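Local coordinates for protein superoxide dismutase [Fe] (Aquifex pyrophilus, PDB 1COJ) that catalyses the dismutation of superoxide radicals to hydrogen peroxide and oxygen, using one iron ion in each subunit of a homotetramer, at residues L131-R139 with A200-I211; A121-I130 with V142-Y151. All blocks are in the same frame, centred on the assembly; numbering follows the deposited sequence.

How the contacts relate
The two contacts share one beta hairpin, built from strands 128-134 and 139-145 of the three-stranded antiparallel sheet in the C-terminal domain. Contact 2 zips up the end of the hairpin that faces the metal: the side chain of W128 comes to about 4 Å from the iron at its nearest atom. Contact 1 lies at the turn, where the hairpin meets the end of helix 190-207, away from the metal site. The centres of contacts 1 and 2 are about 21 Å apart. They nevertheless join within the sheet, where L131 CD1 lies 4.2 Å from V142 CG2. Both also touch the second subunit, so both ends of the hairpin lie at that subunit interface.

Contact 1. Residues L131-R139 with A200-I211; sequences LGLDIFSGR and AMKAYEALKDFI
Y204 turns one face of its ring to G138, in the turn of a beta hairpin (strands 128-134 and 139-145) that rests here on the end of helix 190-207. The CA of G138 lies 3.6 Å from the centroid of the Y204 ring, a CH-pi contact displaced toward the rim. Glycine suits the place twice over: its phi is positive, and a CB would run into Y204 CZ. Y204 sets its CG opposite the backbone N (chi1 177°), which carries the ring to the turn and brings its CE1 edge in plane to I135 O, 3.5 Å away. Before the turn, L133 sends CD2 among A200, M201 and Y204, 3.8 Å from Y204 CB and 3.5 Å from A200 O; the small side chain of A200 lets this branch near the helix backbone. I135 CG2 meets L207 CD2 at 3.7 Å, while its CG1 covers a face of F136, whose CE1 rim touches F210. D134 braces the turn from within: OD2 accepts from F136 N in an Asx turn and OD1 accepts from S137 OG. Y75 of the second subunit packs on F136. One water donates to both I135 O (2.8 Å) and L207 O (2.9 Å).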
ATOM      1  N   LEU A 131       7.826  17.886  -8.190  1.00  9.24           N
ATOM      2  CA  LEU A 131       8.993  18.688  -7.836  1.00 10.40           C
ATOM      3  C   LEU A 131       8.397  19.692  -6.865  1.00  9.24           C
ATOM      4  O   LEU A 131       7.463  20.418  -7.223  1.00 10.95           O
ATOM      5  CB  LEU A 131       9.581  19.449  -9.034  1.00 10.83           C
ATOM      6  CG  LEU A 131      10.677  20.457  -8.633  1.00 13.34           C
ATOM      7  CD1 LEU A 131      11.917  19.731  -8.117  1.00 11.00           C
ATOM      8  CD2 LEU A 131      11.051  21.349  -9.801  1.00 13.11           C
ATOM      9  N   GLY A 132       8.894  19.721  -5.637  1.00  9.59           N
ATOM     10  CA  GLY A 132       8.354  20.659  -4.674  1.00  8.59           C
ATOM     11  C   GLY A 132       9.361  21.094  -3.635  1.00 10.69           C
ATOM     12  O   GLY A 132      10.513  20.660  -3.652  1.00 11.67           O
ATOM     13  N   LEU A 133       8.934  21.989  -2.754  1.00  9.95           N
ATOM     14  CA  LEU A 133       9.790  22.480  -1.686  1.00 11.07           C
ATOM     15  C   LEU A 133       9.469  21.746  -0.386  1.00 10.21           C
ATOM     16  O   LEU A 133       8.326  21.747   0.083  1.00  8.67           O
ATOM     17  CB  LEU A 133       9.600  23.986  -1.480  1.00 13.67           C
ATOM     18  CG  LEU A 133      10.492  24.636  -0.410  1.00 15.79           C
ATOM     19  CD1 LEU A 133      11.922  24.758  -0.922  1.00 15.72           C
ATOM     20  CD2 LEU A 133       9.950  26.004  -0.051  1.00 20.57           C
ATOM     21  N   ASP A 134      10.479  21.093   0.167  1.00 10.28           N
ATOM     22  CA  ASP A 134      10.346  20.365   1.421  1.00  9.86           C
ATOM     23  C   ASP A 134      10.490  21.411   2.532  1.00 11.30           C
ATOM     24  O   ASP A 134      11.584  21.936   2.757  1.00 12.26           O
ATOM     25  CB  ASP A 134      11.456  19.309   1.497  1.00 10.45           C
ATOM     26  CG  ASP A 134      11.618  18.705   2.889  1.00 10.26           C
ATOM     27  OD1 ASP A 134      12.746  18.286   3.208  1.00 13.53           O
ATOM     28  OD2 ASP A 134      10.637  18.641   3.657  1.00 10.97           O
ATOM     29  N   ILE A 135       9.402  21.700   3.241  1.00  9.94           N
ATOM     30  CA  ILE A 135       9.441  22.714   4.295  1.00 11.98           C
ATOM     31  C   ILE A 135      10.336  22.378   5.478  1.00 14.03           C
ATOM     32  O   ILE A 135      10.711  23.266   6.241  1.00 16.05           O
ATOM     33  CB  ILE A 135       8.036  23.068   4.829  1.00 11.63           C
ATOM     34  CG1 ILE A 135       7.376  21.841   5.463  1.00 11.10           C
ATOM     35  CG2 ILE A 135       7.188  23.638   3.714  1.00 10.76           C
ATOM     36  CD1 ILE A 135       6.141  22.161   6.282  1.00 14.86           C
ATOM     37  N   PHE A 136      10.692  21.107   5.631  1.00 13.20           N
ATOM     38  CA  PHE A 136      11.535  20.696   6.745  1.00 13.18           C
ATOM     39  C   PHE A 136      13.023  20.927   6.512  1.00 15.02           C
ATOM     40  O   PHE A 136      13.771  21.116   7.472  1.00 16.65           O
ATOM     41  CB  PHE A 136      11.254  19.242   7.128  1.00 11.95           C
ATOM     42  CG  PHE A 136       9.814  18.985   7.497  1.00 13.41           C
ATOM     43  CD1 PHE A 136       9.257  19.555   8.643  1.00 12.71           C
ATOM     44  CD2 PHE A 136       9.007  18.200   6.680  1.00 11.12           C
ATOM     45  CE1 PHE A 136       7.919  19.345   8.965  1.00 13.23           C
ATOM     46  CE2 PHE A 136       7.669  17.987   6.996  1.00 11.68           C
ATOM     47  CZ  PHE A 136       7.124  18.561   8.140  1.00 13.20           C
ATOM     48  N   SER A 137      13.443  20.982   5.250  1.00 14.61           N
ATOM     49  CA  SER A 137      14.852  21.202   4.927  1.00 14.22           C
ATOM     50  C   SER A 137      15.066  22.464   4.092  1.00 15.09           C
ATOM     51  O   SER A 137      16.192  22.947   3.966  1.00 15.78           O
ATOM     52  CB  SER A 137      15.416  19.999   4.173  1.00 13.19           C
ATOM     53  OG  SER A 137      14.888  19.935   2.857  1.00 11.85           O
ATOM     54  N   GLY A 138      13.986  22.986   3.520  1.00 14.04           N
ATOM     55  CA  GLY A 138      14.073  24.172   2.689  1.00 15.19           C
ATOM     56  C   GLY A 138      14.707  23.874   1.343  1.00 16.07           C
ATOM     57  O   GLY A 138      15.149  24.784   0.647  1.00 18.49           O
ATOM     58  N   ARG A 139      14.719  22.601   0.961  1.00 15.75           N
ATOM     59  CA  ARG A 139      15.310  22.182  -0.304  1.00 16.57           C
ATOM     60  C   ARG A 139      14.274  21.663  -1.292  1.00 15.84           C
ATOM     61  O   ARG A 139      13.229  21.136  -0.899  1.00 13.59           O
ATOM     62  CB  ARG A 139      16.344  21.082  -0.059  1.00 21.19           C
ATOM     63  CG  ARG A 139      17.518  21.501   0.806  1.00 28.82           C
ATOM     64  CD  ARG A 139      18.256  20.285   1.352  1.00 36.48           C
ATOM     65  NE  ARG A 139      18.791  19.418   0.305  1.00 43.57           N
ATOM     66  CZ  ARG A 139      19.758  19.766  -0.541  1.00 47.28           C
ATOM     67  NH1 ARG A 139      20.305  20.976  -0.477  1.00 49.56           N
ATOM     68  NH2 ARG A 139      20.202  18.891  -1.434  1.00 48.95           N
ATOM     69  N   ALA A 200       5.931  29.692  -2.206  1.00 13.17           N
ATOM     70  CA  ALA A 200       6.573  28.612  -1.464  1.00 15.15           C
ATOM     71  C   ALA A 200       7.753  29.136  -0.641  1.00 15.77           C
ATOM     72  O   ALA A 200       7.888  28.813   0.540  1.00 15.91           O
ATOM     73  CB  ALA A 200       7.025  27.509  -2.419  1.00 14.61           C
ATOM     74  N   MET A 201       8.580  29.971  -1.263  1.00 16.39           N
ATOM     75  CA  MET A 201       9.740  30.544  -0.589  1.00 18.01           C
ATOM     76  C   MET A 201       9.345  31.503   0.535  1.00 18.69           C
ATOM     77  O   MET A 201       9.972  31.510   1.598  1.00 17.76           O
ATOM     78  CB  MET A 201      10.668  31.240  -1.583  1.00 18.94           C
ATOM     79  CG  MET A 201      11.411  30.280  -2.505  1.00 21.18           C
ATOM     80  SD  MET A 201      12.314  28.971  -1.623  1.00 25.33           S
ATOM     81  CE  MET A 201      13.578  29.905  -0.818  1.00 26.43           C
ATOM     82  N   LYS A 202       8.311  32.303   0.284  1.00 18.94           N
ATOM     83  CA  LYS A 202       7.829  33.229   1.310  1.00 19.09           C
ATOM     84  C   LYS A 202       7.308  32.427   2.493  1.00 18.12           C
ATOM     85  O   LYS A 202       7.606  32.749   3.645  1.00 17.65           O
ATOM     86  CB  LYS A 202       6.710  34.114   0.772  1.00 21.89           C
ATOM     87  CG  LYS A 202       7.191  35.489   0.341  1.00 31.04           C
ATOM     88  CD  LYS A 202       6.255  36.174  -0.618  1.00 38.13           C
ATOM     89  CE  LYS A 202       6.836  37.491  -1.095  1.00 42.42           C
ATOM     90  NZ  LYS A 202       6.626  37.683  -2.540  1.00 46.39           N
ATOM     91  N   ALA A 203       6.602  31.337   2.202  1.00 17.76           N
ATOM     92  CA  ALA A 203       6.071  30.455   3.241  1.00 17.67           C
ATOM     93  C   ALA A 203       7.206  29.805   4.029  1.00 17.48           C
ATOM     94  O   ALA A 203       7.134  29.702   5.257  1.00 19.02           O
ATOM     95  CB  ALA A 203       5.180  29.388   2.630  1.00 17.12           C
ATOM     96  N   TYR A 204       8.255  29.380   3.327  1.00 16.24           N
ATOM     97  CA  TYR A 204       9.390  28.748   3.979  1.00 16.84           C
ATOM     98  C   TYR A 204      10.085  29.678   4.973  1.00 18.79           C
ATOM     99  O   TYR A 204      10.600  29.233   6.002  1.00 18.39           O
ATOM    100  CB  TYR A 204      10.406  28.228   2.958  1.00 15.48           C
ATOM    101  CG  TYR A 204      11.616  27.635   3.633  1.00 17.11           C
ATOM    102  CD1 TYR A 204      11.492  26.523   4.466  1.00 17.82           C
ATOM    103  CD2 TYR A 204      12.870  28.229   3.507  1.00 17.66           C
ATOM    104  CE1 TYR A 204      12.588  26.019   5.165  1.00 18.73           C
ATOM    105  CE2 TYR A 204      13.974  27.731   4.198  1.00 18.14           C
ATOM    106  CZ  TYR A 204      13.825  26.626   5.026  1.00 18.68           C
ATOM    107  OH  TYR A 204      14.913  26.119   5.698  1.00 20.93           O
ATOM    108  N   GLU A 205      10.080  30.974   4.667  1.00 21.26           N
ATOM    109  CA  GLU A 205      10.721  31.947   5.550  1.00 23.15           C
ATOM    110  C   GLU A 205      10.033  31.949   6.917  1.00 20.66           C
ATOM    111  O   GLU A 205      10.688  32.123   7.948  1.00 20.14           O
ATOM    112  CB  GLU A 205      10.645  33.353   4.950  1.00 29.38           C
ATOM    113  CG  GLU A 205      11.413  33.529   3.661  1.00 41.62           C
ATOM    114  CD  GLU A 205      12.924  33.382   3.867  1.00 48.82           C
ATOM    115  OE1 GLU A 205      13.436  33.866   4.930  1.00 52.24           O
ATOM    116  OE2 GLU A 205      13.588  32.799   2.961  1.00 53.51           O
ATOM    117  N   ALA A 206       8.719  31.727   6.943  1.00 18.27           N
ATOM    118  CA  ALA A 206       7.950  31.688   8.190  1.00 18.83           C
ATOM    119  C   ALA A 206       8.070  30.316   8.859  1.00 19.42           C
ATOM    120  O   ALA A 206       7.893  30.187  10.069  1.00 19.84           O
ATOM    121  CB  ALA A 206       6.484  32.000   7.913  1.00 17.71           C
ATOM    122  N   LEU A 207       8.396  29.305   8.058  1.00 19.28           N
ATOM    123  CA  LEU A 207       8.526  27.922   8.510  1.00 19.60           C
ATOM    124  C   LEU A 207       9.939  27.449   8.850  1.00 20.06           C
ATOM    125  O   LEU A 207      10.103  26.342   9.368  1.00 19.66           O
ATOM    126  CB  LEU A 207       7.946  26.991   7.441  1.00 18.84           C
ATOM    127  CG  LEU A 207       6.621  26.251   7.635  1.00 21.04           C
ATOM    128  CD1 LEU A 207       5.688  26.984   8.572  1.00 19.92           C
ATOM    129  CD2 LEU A 207       5.982  26.050   6.273  1.00 18.17           C
ATOM    130  N   LYS A 208      10.966  28.233   8.535  1.00 21.63           N
ATOM    131  CA  LYS A 208      12.321  27.779   8.828  1.00 24.64           C
ATOM    132  C   LYS A 208      12.517  27.486  10.306  1.00 24.00           C
ATOM    133  O   LYS A 208      11.964  28.171  11.166  1.00 23.26           O
ATOM    134  CB  LYS A 208      13.392  28.740   8.303  1.00 28.80           C
ATOM    135  CG  LYS A 208      13.507  30.075   8.990  1.00 35.43           C
ATOM    136  CD  LYS A 208      14.693  30.803   8.392  1.00 42.58           C
ATOM    137  CE  LYS A 208      14.658  32.284   8.683  1.00 47.00           C
ATOM    138  NZ  LYS A 208      15.447  33.020   7.657  1.00 51.87           N
ATOM    139  N   ASP A 209      13.282  26.434  10.582  1.00 25.47           N
ATOM    140  CA  ASP A 209      13.555  25.989  11.946  1.00 25.69           C
ATOM    141  C   ASP A 209      12.270  25.497  12.611  1.00 22.25           C
ATOM    142  O   ASP A 209      12.062  25.695  13.809  1.00 20.52           O
ATOM    143  CB  ASP A 209      14.194  27.109  12.783  1.00 32.32           C
ATOM    144  CG  ASP A 209      15.571  27.505  12.281  1.00 38.52           C
ATOM    145  OD1 ASP A 209      15.785  28.710  12.021  1.00 43.17           O
ATOM    146  OD2 ASP A 209      16.440  26.614  12.152  1.00 39.89           O
ATOM    147  N   PHE A 210      11.416  24.848  11.822  1.00 19.32           N
ATOM    148  CA  PHE A 210      10.146  24.317  12.315  1.00 18.37           C
ATOM    149  C   PHE A 210      10.436  23.294  13.412  1.00 17.71           C
ATOM    150  O   PHE A 210       9.768  23.260  14.448  1.00 16.81           O
ATOM    151  CB  PHE A 210       9.371  23.668  11.166  1.00 15.96           C
ATOM    152  CG  PHE A 210       7.929  23.416  11.477  1.00 14.58           C
ATOM    153  CD1 PHE A 210       7.018  24.461  11.489  1.00 14.30           C
ATOM    154  CD2 PHE A 210       7.480  22.131  11.756  1.00 14.75           C
ATOM    155  CE1 PHE A 210       5.677  24.231  11.779  1.00 16.47           C
ATOM    156  CE2 PHE A 210       6.145  21.891  12.047  1.00 11.67           C
ATOM    157  CZ  PHE A 210       5.241  22.941  12.058  1.00 13.49           C
ATOM    158  N   ILE A 211      11.411  22.430  13.152  1.00 18.42           N
ATOM    159  CA  ILE A 211      11.834  21.438  14.129  1.00 21.89           C
ATOM    160  C   ILE A 211      13.121  22.030  14.704  1.00 25.35           C
ATOM    161  O   ILE A 211      14.037  22.375  13.954  1.00 24.96           O
ATOM    162  CB  ILE A 211      12.151  20.073  13.475  1.00 19.74           C
ATOM    163  CG1 ILE A 211      10.941  19.562  12.693  1.00 18.22           C
ATOM    164  CG2 ILE A 211      12.542  19.060  14.549  1.00 20.58           C
ATOM    165  CD1 ILE A 211      11.222  18.316  11.884  1.00 18.02           C
TER
HETATM  166  O   HOH W   1      11.783  24.124   8.629  1.00 16.92           O
HETATM  167  O   HOH W   2      12.559  22.272  10.451  1.00 32.23           O

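Contact 2. Residues A121-I130 with V142-Y151; sequences AAMAFRGWAI and VNGLDAHNVY
F125 lays its ring over G144, with the CA of G144 3.6 Å from the centroid of the F125 ring and almost on its normal. This CH-pi contact depends on glycine, since a CB on this face of the sheet would strike F125 CD2. Beneath it the antiparallel strands are laced by two hydrogen-bonded pairs, I130 with N143 and W128 with L145. L145 O takes W128 N, with a weak second bond from G127 N: a classic beta bulge, where a CB on G127 would strike A147 N.

On the other face, I130 and L145 meet methyl to methyl, and W128 lies against L145 CD1. With CG anti to the carbonyl carbon (chi1 -57°), W128 swings its indole so that NE1 reaches H148 ND1 at 2.9 Å, each atom in the plane of the other's ring, although those planes stand 52° apart. Replacing W128 by alanine removes the indole, which would probably leave H148 ND1 without its donor and open a gap beside L145, H81 and D163.

Just past the strand end, D146 OD2 takes the backbone N-H of R126 at 3.1 Å on its anti side, the donor tilted 32° out of the carboxylate plane. The R126 guanidinium makes a long ion pair with D146 OD1, no N-H pointing at it; NH2 hydrogen-bonds Q59 O of the second subunit and bridges to E70 of the third, while OD1 pairs with R65 of the second.

With its N-H given to H148, the indole probably turns carbon toward the iron, and H148 NE2 hydrogen-bonds Y35 OH, so the imidazole links W128 to Y35; this bond, with L80 and V161 packed alongside, probably limits the indole's turning.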
ATOM      1  N   ALA A 121      11.750  10.135 -12.391  1.00 10.02           N
ATOM      2  CA  ALA A 121      10.713   9.898 -11.390  1.00  9.26           C
ATOM      3  C   ALA A 121       9.385   9.586 -12.073  1.00  9.72           C
ATOM      4  O   ALA A 121       8.642   8.713 -11.626  1.00  7.68           O
ATOM      5  CB  ALA A 121      10.569  11.107 -10.461  1.00  7.08           C
ATOM      6  N   ALA A 122       9.105  10.280 -13.175  1.00  9.85           N
ATOM      7  CA  ALA A 122       7.871  10.063 -13.924  1.00  8.98           C
ATOM      8  C   ALA A 122       7.836   8.662 -14.535  1.00  9.78           C
ATOM      9  O   ALA A 122       6.771   8.064 -14.685  1.00 10.28           O
ATOM     10  CB  ALA A 122       7.717  11.122 -15.009  1.00  9.46           C
ATOM     11  N   MET A 123       9.006   8.148 -14.897  1.00  9.57           N
ATOM     12  CA  MET A 123       9.104   6.810 -15.472  1.00 10.74           C
ATOM     13  C   MET A 123       9.120   5.725 -14.392  1.00 10.33           C
ATOM     14  O   MET A 123       8.693   4.598 -14.632  1.00 11.46           O
ATOM     15  CB  MET A 123      10.368   6.685 -16.330  1.00 11.21           C
ATOM     16  CG  MET A 123      10.294   7.382 -17.689  1.00 14.13           C
ATOM     17  SD  MET A 123       8.978   6.728 -18.744  1.00 18.31           S
ATOM     18  CE  MET A 123       9.609   5.140 -19.148  1.00 16.77           C
ATOM     19  N   ALA A 124       9.619   6.074 -13.209  1.00  9.02           N
ATOM     20  CA  ALA A 124       9.730   5.129 -12.099  1.00  7.21           C
ATOM     21  C   ALA A 124       8.491   4.989 -11.224  1.00  7.82           C
ATOM     22  O   ALA A 124       8.350   3.986 -10.520  1.00  9.17           O
ATOM     23  CB  ALA A 124      10.937   5.492 -11.226  1.00  7.00           C
ATOM     24  N   PHE A 125       7.602   5.981 -11.256  1.00  7.56           N
ATOM     25  CA  PHE A 125       6.405   5.933 -10.426  1.00  7.04           C
ATOM     26  C   PHE A 125       5.071   5.685 -11.099  1.00  7.45           C
ATOM     27  O   PHE A 125       4.813   6.129 -12.215  1.00  8.88           O
ATOM     28  CB  PHE A 125       6.371   7.115  -9.466  1.00  6.25           C
ATOM     29  CG  PHE A 125       7.387   6.989  -8.380  1.00  6.79           C
ATOM     30  CD1 PHE A 125       7.067   6.360  -7.178  1.00  7.06           C
ATOM     31  CD2 PHE A 125       8.697   7.395  -8.600  1.00  6.75           C
ATOM     32  CE1 PHE A 125       8.045   6.131  -6.217  1.00  8.14           C
ATOM     33  CE2 PHE A 125       9.680   7.174  -7.654  1.00  9.57           C
ATOM     34  CZ  PHE A 125       9.356   6.540  -6.458  1.00 10.63           C
ATOM     35  N   ARG A 126       4.226   4.953 -10.386  1.00  6.63           N
ATOM     36  CA  ARG A 126       2.926   4.532 -10.878  1.00  7.21           C
ATOM     37  C   ARG A 126       1.777   5.522 -10.753  1.00  7.23           C
ATOM     38  O   ARG A 126       0.696   5.270 -11.290  1.00  9.78           O
ATOM     39  CB  ARG A 126       2.559   3.206 -10.209  1.00  5.56           C
ATOM     40  CG  ARG A 126       3.665   2.164 -10.350  1.00  6.91           C
ATOM     41  CD  ARG A 126       3.495   0.970  -9.420  1.00  7.76           C
ATOM     42  NE  ARG A 126       4.661   0.090  -9.508  1.00  8.63           N
ATOM     43  CZ  ARG A 126       4.909  -0.934  -8.694  1.00  8.50           C
ATOM     44  NH1 ARG A 126       4.075  -1.234  -7.708  1.00  6.31           N
ATOM     45  NH2 ARG A 126       6.007  -1.655  -8.863  1.00  6.98           N
ATOM     46  N   GLY A 127       2.009   6.636 -10.066  1.00  7.57           N
ATOM     47  CA  GLY A 127       0.957   7.620  -9.888  1.00  7.68           C
ATOM     48  C   GLY A 127       1.269   9.050 -10.287  1.00  8.10           C
ATOM     49  O   GLY A 127       0.559   9.633 -11.115  1.00  8.11           O
ATOM     50  N   TRP A 128       2.293   9.636  -9.670  1.00  9.22           N
ATOM     51  CA  TRP A 128       2.682  11.023  -9.940  1.00  9.07           C
ATOM     52  C   TRP A 128       4.174  11.239  -9.715  1.00  8.29           C
ATOM     53  O   TRP A 128       4.828  10.455  -9.029  1.00  9.34           O
ATOM     54  CB  TRP A 128       1.951  11.988  -8.984  1.00  7.78           C
ATOM     55  CG  TRP A 128       0.451  11.929  -9.003  1.00  8.49           C
ATOM     56  CD1 TRP A 128      -0.339  11.022  -8.362  1.00  9.16           C
ATOM     57  CD2 TRP A 128      -0.440  12.815  -9.694  1.00  8.52           C
ATOM     58  NE1 TRP A 128      -1.658  11.283  -8.615  1.00  8.90           N
ATOM     59  CE2 TRP A 128      -1.751  12.384  -9.431  1.00  8.29           C
ATOM     60  CE3 TRP A 128      -0.249  13.937 -10.512  1.00  8.57           C
ATOM     61  CZ2 TRP A 128      -2.883  13.033  -9.948  1.00  9.01           C
ATOM     62  CZ3 TRP A 128      -1.373  14.589 -11.032  1.00  7.44           C
ATOM     63  CH2 TRP A 128      -2.670  14.133 -10.746  1.00  8.29           C
ATOM     64  N   ALA A 129       4.692  12.323 -10.274  1.00  6.42           N
ATOM     65  CA  ALA A 129       6.083  12.724 -10.096  1.00  9.13           C
ATOM     66  C   ALA A 129       5.952  14.202  -9.739  1.00 11.28           C
ATOM     67  O   ALA A 129       5.345  14.977 -10.487  1.00 13.86           O
ATOM     68  CB  ALA A 129       6.876  12.546 -11.378  1.00  8.12           C
ATOM     69  N   ILE A 130       6.461  14.582  -8.571  1.00 10.90           N
ATOM     70  CA  ILE A 130       6.353  15.958  -8.105  1.00 10.25           C
ATOM     71  C   ILE A 130       7.674  16.636  -7.757  1.00 11.12           C
ATOM     72  O   ILE A 130       8.562  16.014  -7.172  1.00  9.93           O
ATOM     73  CB  ILE A 130       5.453  16.025  -6.840  1.00 10.61           C
ATOM     74  CG1 ILE A 130       4.055  15.487  -7.151  1.00 12.26           C
ATOM     75  CG2 ILE A 130       5.346  17.458  -6.328  1.00 10.51           C
ATOM     76  CD1 ILE A 130       3.131  15.409  -5.947  1.00 14.50           C
ATOM     77  N   VAL A 142      12.396  15.869  -5.408  1.00 10.23           N
ATOM     78  CA  VAL A 142      11.535  15.187  -6.354  1.00  9.15           C
ATOM     79  C   VAL A 142      10.860  14.092  -5.539  1.00  9.53           C
ATOM     80  O   VAL A 142      11.531  13.273  -4.913  1.00  9.85           O
ATOM     81  CB  VAL A 142      12.336  14.578  -7.513  1.00  9.17           C
ATOM     82  CG1 VAL A 142      11.416  13.772  -8.405  1.00 11.07           C
ATOM     83  CG2 VAL A 142      13.011  15.676  -8.313  1.00  9.80           C
ATOM     84  N   ASN A 143       9.535  14.115  -5.509  1.00  7.51           N
ATOM     85  CA  ASN A 143       8.738  13.153  -4.755  1.00  8.13           C
ATOM     86  C   ASN A 143       7.875  12.330  -5.718  1.00  8.28           C
ATOM     87  O   ASN A 143       7.035  12.876  -6.434  1.00 10.04           O
ATOM     88  CB  ASN A 143       7.854  13.927  -3.762  1.00  6.71           C
ATOM     89  CG  ASN A 143       6.975  13.031  -2.884  1.00  8.57           C
ATOM     90  OD1 ASN A 143       6.000  13.512  -2.305  1.00 11.98           O
ATOM     91  ND2 ASN A 143       7.334  11.755  -2.738  1.00  9.66           N
ATOM     92  N   GLY A 144       8.121  11.029  -5.779  1.00  7.19           N
ATOM     93  CA  GLY A 144       7.330  10.174  -6.645  1.00  7.34           C
ATOM     94  C   GLY A 144       6.235   9.503  -5.835  1.00  8.59           C
ATOM     95  O   GLY A 144       6.464   9.104  -4.690  1.00  9.06           O
ATOM     96  N   LEU A 145       5.047   9.376  -6.414  1.00  6.97           N
ATOM     97  CA  LEU A 145       3.922   8.750  -5.731  1.00  7.59           C
ATOM     98  C   LEU A 145       3.417   7.571  -6.554  1.00  8.47           C
ATOM     99  O   LEU A 145       3.424   7.620  -7.790  1.00  7.54           O
ATOM    100  CB  LEU A 145       2.762   9.741  -5.564  1.00  7.33           C
ATOM    101  CG  LEU A 145       2.984  11.191  -5.129  1.00 10.36           C
ATOM    102  CD1 LEU A 145       1.632  11.843  -4.907  1.00  6.56           C
ATOM    103  CD2 LEU A 145       3.802  11.273  -3.874  1.00 11.76           C
ATOM    104  N   ASP A 146       2.979   6.509  -5.882  1.00  7.53           N
ATOM    105  CA  ASP A 146       2.438   5.354  -6.590  1.00  8.51           C
ATOM    106  C   ASP A 146       0.924   5.446  -6.765  1.00  8.51           C
ATOM    107  O   ASP A 146       0.321   4.645  -7.482  1.00  9.09           O
ATOM    108  CB  ASP A 146       2.824   4.045  -5.900  1.00  8.35           C
ATOM    109  CG  ASP A 146       4.051   3.402  -6.518  1.00  7.11           C
ATOM    110  OD1 ASP A 146       4.437   2.313  -6.063  1.00  8.01           O
ATOM    111  OD2 ASP A 146       4.626   3.977  -7.468  1.00  6.76           O
ATOM    112  N   ALA A 147       0.326   6.439  -6.112  1.00  8.16           N
ATOM    113  CA  ALA A 147      -1.114   6.696  -6.170  1.00  7.68           C
ATOM    114  C   ALA A 147      -1.326   8.097  -5.600  1.00  7.19           C
ATOM    115  O   ALA A 147      -0.384   8.710  -5.110  1.00  7.79           O
ATOM    116  CB  ALA A 147      -1.885   5.656  -5.350  1.00  8.50           C
ATOM    117  N   HIS A 148      -2.553   8.607  -5.647  1.00  6.69           N
ATOM    118  CA  HIS A 148      -2.831   9.948  -5.129  1.00  7.41           C
ATOM    119  C   HIS A 148      -2.411  10.111  -3.670  1.00  7.70           C
ATOM    120  O   HIS A 148      -1.956  11.181  -3.270  1.00  7.33           O
ATOM    121  CB  HIS A 148      -4.327  10.282  -5.224  1.00  8.12           C
ATOM    122  CG  HIS A 148      -4.916  10.094  -6.587  1.00 10.72           C
ATOM    123  ND1 HIS A 148      -4.303  10.529  -7.738  1.00 10.67           N
ATOM    124  CD2 HIS A 148      -6.091   9.534  -6.979  1.00  9.96           C
ATOM    125  CE1 HIS A 148      -5.060  10.243  -8.783  1.00  9.93           C
ATOM    126  NE2 HIS A 148      -6.152   9.638  -8.345  1.00 10.39           N
ATOM    127  N   ASN A 149      -2.543   9.036  -2.895  1.00  8.62           N
ATOM    128  CA  ASN A 149      -2.238   9.056  -1.463  1.00  8.66           C
ATOM    129  C   ASN A 149      -1.188   8.047  -0.988  1.00  9.60           C
ATOM    130  O   ASN A 149      -1.222   7.599   0.164  1.00  8.55           O
ATOM    131  CB  ASN A 149      -3.538   8.857  -0.665  1.00  7.43           C
ATOM    132  CG  ASN A 149      -4.222   7.503  -0.944  1.00  9.54           C
ATOM    133  OD1 ASN A 149      -5.185   7.142  -0.276  1.00  9.32           O
ATOM    134  ND2 ASN A 149      -3.714   6.756  -1.908  1.00  8.68           N
ATOM    135  N   VAL A 150      -0.249   7.692  -1.857  1.00  7.96           N
ATOM    136  CA  VAL A 150       0.785   6.734  -1.479  1.00  8.67           C
ATOM    137  C   VAL A 150       2.176   7.269  -1.806  1.00  8.18           C
ATOM    138  O   VAL A 150       2.509   7.465  -2.977  1.00  6.84           O
ATOM    139  CB  VAL A 150       0.571   5.352  -2.158  1.00  8.26           C
ATOM    140  CG1 VAL A 150       1.720   4.412  -1.829  1.00  7.96           C
ATOM    141  CG2 VAL A 150      -0.743   4.740  -1.698  1.00  7.44           C
ATOM    142  N   TYR A 151       2.968   7.479  -0.752  1.00  6.88           N
ATOM    143  CA  TYR A 151       4.353   7.985  -0.790  1.00  8.29           C
ATOM    144  C   TYR A 151       4.495   9.509  -0.766  1.00  7.76           C
ATOM    145  O   TYR A 151       5.599  10.044  -0.922  1.00  7.72           O
ATOM    146  CB  TYR A 151       5.164   7.374  -1.948  1.00  7.58           C
ATOM    147  CG  TYR A 151       5.229   5.854  -1.930  1.00  8.35           C
ATOM    148  CD1 TYR A 151       5.368   5.128  -3.117  1.00  8.98           C
ATOM    149  CD2 TYR A 151       5.124   5.142  -0.731  1.00  7.62           C
ATOM    150  CE1 TYR A 151       5.394   3.727  -3.108  1.00  8.09           C
ATOM    151  CE2 TYR A 151       5.150   3.747  -0.708  1.00  8.32           C
ATOM    152  CZ  TYR A 151       5.279   3.042  -1.898  1.00 10.88           C
ATOM    153  OH  TYR A 151       5.249   1.661  -1.885  1.00 13.15           O
TER